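Beta-agarase B (Zobellia galactanivorans, PDB 4ATF) cleaves the beta-1,4-linkages between beta-D-galactose and 3,6-anhydro-alpha-L-galactose in agarose at random positions, with retention of the anomeric configuration. Local coordinates at residues E39-A44 with V78-L83; I257-E262 with N292-D297. The protein carries 1 engineered substitution. All blocks are in the same frame, centred on the assembly; numbering follows the deposited sequence.

Contact 1: E39-A44 with V78-L83; sequences EYEAPA and VADGEL. With NA (sodium ion), chain I.
Val78 pairs with Ala42 as a single antiparallel, hydrogen-bonded bridge. Ala42 N gives its hydrogen to Val78 O at 2.8 Å, and Val78 N returns one to Ala42 O at 3.0 Å. The methyls of Val78 are less certain, because chi1 is nearly eclipsed (-1°) and CG2 comes very close to Tyr40 O. As modelled, CG1 lies 3.7 Å from Ala42 CB and equally near Tyr40 CE2, and CG2 lies over a face of the Tyr40 ring. Phe51 of helix 49-54 also packs on Val78.

Glu41 reaches the type I' turn from Ala79 to Glu82 that joins two strands of a hairpin. Its chain bends at CG (chi2 -73°), which folds the carboxylate back over Ala79. OE2 accepts the N-H of Asp80 on its syn side, 3.1 Å from Asp80 N and 19° out of the carboxylate plane. Water 1 links Tyr40 O to Gly81 N.

Glu39 reaches the sodium ion on the Gly81 side of the turn. Its OE2 is a long ligand, at 2.9 Å, whereas Gly81 O binds the same ion at 2.2 Å. Asn37, Asp297 and water 2 complete the site.

The turn thus offers N-H groups to a carboxylate and a water, and a carbonyl to sodium. The positive ion probably offsets the negative charge gathered near Gly81. Glu41 OE2 and Asp80 OD1 are 4.2 Å apart, so some mutual repulsion is likely.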
loop_
_atom_site.group_PDB
_atom_site.type_symbol
_atom_site.label_atom_id
_atom_site.label_comp_id
_atom_site.label_asym_id
_atom_site.label_seq_id
_atom_site.Cartn_x
_atom_site.Cartn_y
_atom_site.Cartn_z
ATOM N N GLU A 39 -0.603 -19.327 5.207
ATOM C CA GLU A 39 -0.790 -20.731 4.840
ATOM C C GLU A 39 -1.997 -21.398 5.559
ATOM O O GLU A 39 -2.301 -22.552 5.309
ATOM C CB GLU A 39 0.523 -21.551 4.849
ATOM C CG GLU A 39 1.550 -21.057 3.803
ATOM C CD GLU A 39 1.221 -21.427 2.324
ATOM O OE1 GLU A 39 0.628 -22.494 2.080
ATOM O OE2 GLU A 39 1.554 -20.641 1.393
ATOM N N TYR A 40 -2.751 -20.643 6.353
ATOM C CA TYR A 40 -3.891 -21.195 7.118
ATOM C C TYR A 40 -5.154 -20.807 6.386
ATOM O O TYR A 40 -5.099 -19.916 5.520
ATOM C CB TYR A 40 -3.903 -20.560 8.531
ATOM C CG TYR A 40 -3.702 -19.062 8.514
ATOM C CD1 TYR A 40 -2.420 -18.512 8.573
ATOM C CD2 TYR A 40 -4.800 -18.182 8.413
ATOM C CE1 TYR A 40 -2.225 -17.078 8.582
ATOM C CE2 TYR A 40 -4.626 -16.773 8.374
ATOM C CZ TYR A 40 -3.322 -16.233 8.445
ATOM O OH TYR A 40 -3.150 -14.861 8.441
ATOM N N GLU A 41 -6.299 -21.357 6.782
ATOM C CA GLU A 41 -7.565 -20.976 6.163
ATOM C C GLU A 41 -8.299 -19.961 7.049
ATOM O O GLU A 41 -8.553 -20.267 8.180
ATOM C CB GLU A 41 -8.456 -22.232 5.936
ATOM C CG GLU A 41 -7.858 -23.235 4.908
ATOM C CD GLU A 41 -7.950 -22.715 3.437
ATOM O OE1 GLU A 41 -9.048 -22.237 2.993
ATOM O OE2 GLU A 41 -6.912 -22.802 2.733
ATOM N N ALA A 42 -8.713 -18.812 6.545
ATOM C CA ALA A 42 -9.463 -17.880 7.385
ATOM C C ALA A 42 -10.717 -17.464 6.617
ATOM O O ALA A 42 -10.636 -16.606 5.708
ATOM C CB ALA A 42 -8.610 -16.646 7.722
ATOM N N PRO A 43 -11.872 -18.084 6.937
ATOM C CA PRO A 43 -13.147 -17.736 6.235
ATOM C C PRO A 43 -13.452 -16.223 6.345
ATOM O O PRO A 43 -13.187 -15.626 7.389
ATOM C CB PRO A 43 -14.209 -18.580 6.973
ATOM C CG PRO A 43 -13.405 -19.711 7.584
ATOM C CD PRO A 43 -12.077 -19.113 7.973
ATOM N N ALA A 44 -13.977 -15.632 5.267
ATOM C CA ALA A 44 -14.268 -14.183 5.191
ATOM C C ALA A 44 -15.060 -13.647 6.399
ATOM O O ALA A 44 -14.691 -12.625 6.976
ATOM C CB ALA A 44 -15.011 -13.843 3.854
ATOM N N VAL A 78 -8.485 -15.609 3.938
ATOM C CA VAL A 78 -7.252 -16.304 3.553
ATOM C C VAL A 78 -7.524 -17.719 3.136
ATOM O O VAL A 78 -8.226 -18.450 3.841
ATOM C CB VAL A 78 -5.993 -15.990 4.411
ATOM C CG1 VAL A 78 -6.180 -14.985 5.521
ATOM C CG2 VAL A 78 -4.979 -17.046 4.563
ATOM N N ALA A 79 -7.066 -18.059 1.933
ATOM C CA ALA A 79 -7.391 -19.389 1.373
ATOM C C ALA A 79 -6.322 -19.820 0.350
ATOM O O ALA A 79 -5.714 -18.960 -0.317
ATOM C CB ALA A 79 -8.799 -19.388 0.723
ATOM N N ASP A 80 -6.073 -21.131 0.267
ATOM C CA ASP A 80 -5.240 -21.676 -0.799
ATOM C C ASP A 80 -3.839 -21.010 -0.850
ATOM O O ASP A 80 -3.301 -20.833 -1.934
ATOM C CB ASP A 80 -5.983 -21.513 -2.131
ATOM C CG ASP A 80 -7.325 -22.266 -2.132
ATOM O OD1 ASP A 80 -7.506 -23.274 -1.400
ATOM O OD2 ASP A 80 -8.213 -21.827 -2.851
ATOM N N GLY A 81 -3.289 -20.611 0.315
ATOM C CA GLY A 81 -1.942 -20.047 0.413
ATOM C C GLY A 81 -1.790 -18.537 0.276
ATOM O O GLY A 81 -0.649 -18.036 0.329
ATOM N N GLU A 82 -2.903 -17.801 0.103
ATOM C CA GLU A 82 -2.826 -16.349 -0.069
ATOM C C GLU A 82 -3.832 -15.622 0.806
ATOM O O GLU A 82 -4.928 -16.100 0.997
ATOM C CB GLU A 82 -3.170 -15.941 -1.534
ATOM C CG GLU A 82 -2.331 -16.568 -2.572
ATOM C CD GLU A 82 -2.849 -16.326 -3.960
ATOM O OE1 GLU A 82 -3.520 -15.304 -4.280
ATOM O OE2 GLU A 82 -2.548 -17.178 -4.755
ATOM N N LEU A 83 -3.475 -14.422 1.239
ATOM C CA LEU A 83 -4.438 -13.413 1.647
ATOM C C LEU A 83 -5.128 -12.943 0.371
ATOM O O LEU A 83 -4.434 -12.594 -0.606
ATOM C CB LEU A 83 -3.682 -12.211 2.309
ATOM C CG LEU A 83 -4.495 -10.910 2.599
ATOM C CD1 LEU A 83 -5.678 -11.182 3.628
ATOM C CD2 LEU A 83 -3.587 -9.826 3.085
HETATM NA NA NA I . 1.408 -17.800 1.043
HETATM O O HOH W 1 -4.176 -20.177 2.822
HETATM O O HOH W 2 3.169 -19.425 1.052
#

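Contact 2: I257-E262 with N292-D297; sequences IIINTE and NTFGVD. With NA (sodium ion), chain I; GAL (beta-D-galactopyranose), chain E.
Phe294 and Thr261 meet inside the jelly-roll beta-sandwich of family GH16. Strands 257-262 and 293-297 face each other here across the interior, with axes 8.4 Å apart and N-to-C directions at 162°. Each takes its backbone partners from other strands, so the contact is made mainly by side chains. One backbone atom joins in: Asn260 O lies 3.7 Å from Phe294 CD2.

The apolar contacts come first. The CG2 methyl of Thr261 lies 3.6 Å from Phe294 CB, and the two side chains lie alongside, running in opposing senses. Ile259 stands roughly perpendicular to Phe294, with Ile259 CG2 3.9 Å from Phe294 CE2. The same methyl touches Val296 CG2. Phe294 brings its ring to strand 257-262 because chi1 (179°) sets CG opposite the backbone N. Val296 CG2 sits over one face of that ring, offset toward the rim. Met120 adds cover to both Thr261 and Phe294.

Glu262 ends strand 255-262 and points its carboxylate at the substrate. Its OE1 accepts a hydrogen bond from O4 of a bound galactose, 2.6 Å away. A leucine in its place would probably leave that hydroxyl without its acceptor and weaken the hold on the sugar.

Metal binding is the last kind. Asp297 holds the sodium ion twice, through its carbonyl O at 2.3 Å and through OD1 at 2.4 Å, while its OD2 forms a salt bridge with Arg116 NH1.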
loop_
_atom_site.group_PDB
_atom_site.type_symbol
_atom_site.label_atom_id
_atom_site.label_comp_id
_atom_site.label_asym_id
_atom_site.label_seq_id
_atom_site.Cartn_x
_atom_site.Cartn_y
_atom_site.Cartn_z
ATOM N N ILE A 257 0.811 -1.724 9.451
ATOM C CA ILE A 257 0.915 -2.220 8.095
ATOM C C ILE A 257 -0.518 -2.384 7.625
ATOM O O ILE A 257 -1.340 -2.955 8.352
ATOM C CB ILE A 257 1.629 -3.593 8.075
ATOM C CG1 ILE A 257 3.048 -3.503 8.690
ATOM C CG2 ILE A 257 1.593 -4.182 6.609
ATOM C CD1 ILE A 257 3.700 -4.940 8.864
ATOM N N ILE A 258 -0.859 -1.849 6.461
ATOM C CA ILE A 258 -2.267 -1.924 5.976
ATOM C C ILE A 258 -2.202 -2.586 4.576
ATOM O O ILE A 258 -1.313 -2.245 3.775
ATOM C CB ILE A 258 -2.903 -0.495 5.883
ATOM C CG1 ILE A 258 -2.798 0.212 7.270
ATOM C CG2 ILE A 258 -4.319 -0.538 5.288
ATOM C CD1 ILE A 258 -3.456 1.610 7.320
ATOM N N ILE A 259 -3.113 -3.559 4.313
ATOM C CA ILE A 259 -3.247 -4.176 2.986
ATOM C C ILE A 259 -4.714 -3.980 2.573
ATOM O O ILE A 259 -5.605 -4.401 3.314
ATOM C CB ILE A 259 -2.865 -5.693 3.038
ATOM C CG1 ILE A 259 -1.437 -5.835 3.590
ATOM C CG2 ILE A 259 -3.073 -6.330 1.597
ATOM C CD1 ILE A 259 -0.898 -7.293 3.687
ATOM N N ASN A 260 -4.992 -3.398 1.401
ATOM C CA ASN A 260 -6.356 -3.159 1.007
ATOM C C ASN A 260 -6.471 -2.971 -0.471
ATOM O O ASN A 260 -5.472 -3.065 -1.209
ATOM C CB ASN A 260 -7.005 -1.960 1.806
ATOM C CG ASN A 260 -6.517 -0.558 1.348
ATOM O OD1 ASN A 260 -6.146 -0.355 0.210
ATOM N ND2 ASN A 260 -6.571 0.421 2.253
ATOM N N THR A 261 -7.718 -2.772 -0.919
ATOM C CA THR A 261 -7.979 -2.184 -2.242
ATOM C C THR A 261 -8.801 -0.943 -1.985
ATOM O O THR A 261 -9.424 -0.843 -0.892
ATOM C CB THR A 261 -8.652 -3.167 -3.262
ATOM O OG1 THR A 261 -9.983 -3.502 -2.825
ATOM C CG2 THR A 261 -7.813 -4.485 -3.359
ATOM N N GLU A 262 -8.851 -0.024 -2.972
ATOM C CA GLU A 262 -9.531 1.299 -2.789
ATOM C C GLU A 262 -10.037 1.806 -4.117
ATOM O O GLU A 262 -9.343 1.684 -5.142
ATOM C CB GLU A 262 -8.604 2.443 -2.244
ATOM C CG GLU A 262 -8.178 2.309 -0.822
ATOM C CD GLU A 262 -7.196 3.435 -0.335
ATOM O OE1 GLU A 262 -6.890 4.373 -1.084
ATOM O OE2 GLU A 262 -6.646 3.323 0.782
ATOM N N ASN A 292 -11.138 -8.731 -9.945
ATOM C CA ASN A 292 -11.253 -7.854 -8.795
ATOM C C ASN A 292 -10.884 -8.508 -7.461
ATOM O O ASN A 292 -11.358 -8.094 -6.421
ATOM C CB ASN A 292 -12.686 -7.308 -8.746
ATOM C CG ASN A 292 -12.992 -6.498 -9.988
ATOM O OD1 ASN A 292 -12.596 -5.347 -10.062
ATOM N ND2 ASN A 292 -13.640 -7.106 -10.974
ATOM N N THR A 293 -9.966 -9.470 -7.511
ATOM C CA THR A 293 -9.431 -10.103 -6.337
ATOM C C THR A 293 -7.907 -9.814 -6.252
ATOM O O THR A 293 -7.159 -10.132 -7.167
ATOM C CB THR A 293 -9.707 -11.652 -6.350
ATOM O OG1 THR A 293 -11.118 -11.859 -6.413
ATOM C CG2 THR A 293 -9.178 -12.329 -5.085
ATOM N N PHE A 294 -7.487 -9.216 -5.148
ATOM C CA PHE A 294 -6.094 -8.856 -4.884
ATOM C C PHE A 294 -5.540 -9.994 -4.014
ATOM O O PHE A 294 -6.184 -10.375 -3.013
ATOM C CB PHE A 294 -6.077 -7.502 -4.150
ATOM C CG PHE A 294 -4.689 -7.011 -3.787
ATOM C CD1 PHE A 294 -3.573 -7.274 -4.630
ATOM C CD2 PHE A 294 -4.491 -6.321 -2.601
ATOM C CE1 PHE A 294 -2.261 -6.826 -4.273
ATOM C CE2 PHE A 294 -3.220 -5.828 -2.244
ATOM C CZ PHE A 294 -2.089 -6.077 -3.081
ATOM N N GLY A 295 -4.414 -10.588 -4.426
ATOM C CA GLY A 295 -3.842 -11.756 -3.710
ATOM C C GLY A 295 -2.462 -11.399 -3.204
ATOM O O GLY A 295 -1.663 -10.766 -3.941
ATOM N N VAL A 296 -2.198 -11.758 -1.952
ATOM C CA VAL A 296 -0.888 -11.535 -1.338
ATOM C C VAL A 296 -0.403 -12.898 -0.879
ATOM O O VAL A 296 -1.031 -13.522 -0.042
ATOM C CB VAL A 296 -0.929 -10.519 -0.139
ATOM C CG1 VAL A 296 0.433 -10.433 0.570
ATOM C CG2 VAL A 296 -1.317 -9.148 -0.650
ATOM N N ASP A 297 0.683 -13.396 -1.470
ATOM C CA ASP A 297 1.241 -14.706 -1.093
ATOM C C ASP A 297 1.908 -14.602 0.299
ATOM O O ASP A 297 1.724 -15.481 1.158
ATOM C CB ASP A 297 2.255 -15.149 -2.183
ATOM C CG ASP A 297 2.822 -16.557 -1.953
ATOM O OD1 ASP A 297 2.304 -17.293 -1.091
ATOM O OD2 ASP A 297 3.809 -16.929 -2.642
HETATM NA NA NA I . 1.408 -17.800 1.043
HETATM C C1 GAL E . -1.826 6.638 -0.244
HETATM C C2 GAL E . -2.860 7.585 0.345
HETATM C C3 GAL E . -3.737 7.017 1.466
HETATM C C4 GAL E . -4.383 5.737 0.901
HETATM C C5 GAL E . -3.272 4.821 0.309
HETATM C C6 GAL E . -3.790 3.458 -0.184
HETATM O O2 GAL E . -2.098 8.615 0.905
HETATM O O3 GAL E . -4.704 8.050 1.725
HETATM O O4 GAL E . -5.251 6.125 -0.131
HETATM O O5 GAL E . -2.438 5.437 -0.683
HETATM O O6 GAL E . -2.616 2.758 -0.602
HETATM O O HOH W 2 3.169 -19.425 1.052
#

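How the contacts relate
Both segments of contact 1 precede those of contact 2 in the sequence, and the centres of the contacts lie about 13 Å apart. Strands 82-89 and 293-306 are antiparallel neighbours and join the two. Leu83 O and Val296 N, 2.7 Å apart, probably form a hydrogen bond between them. Both contacts also share the sodium ion and water 2, with Asp297 binding beside Glu39 and Gly81. Contact 1 is partly buried, about 20 Å from the centre of the chain. Contact 2 is buried, about 8 Å from it, and strand 255-262 carries it to the sugar. Through shared ligands the ion joins the peripheral loop and hairpin to strand 293-306, far from the bound galactose.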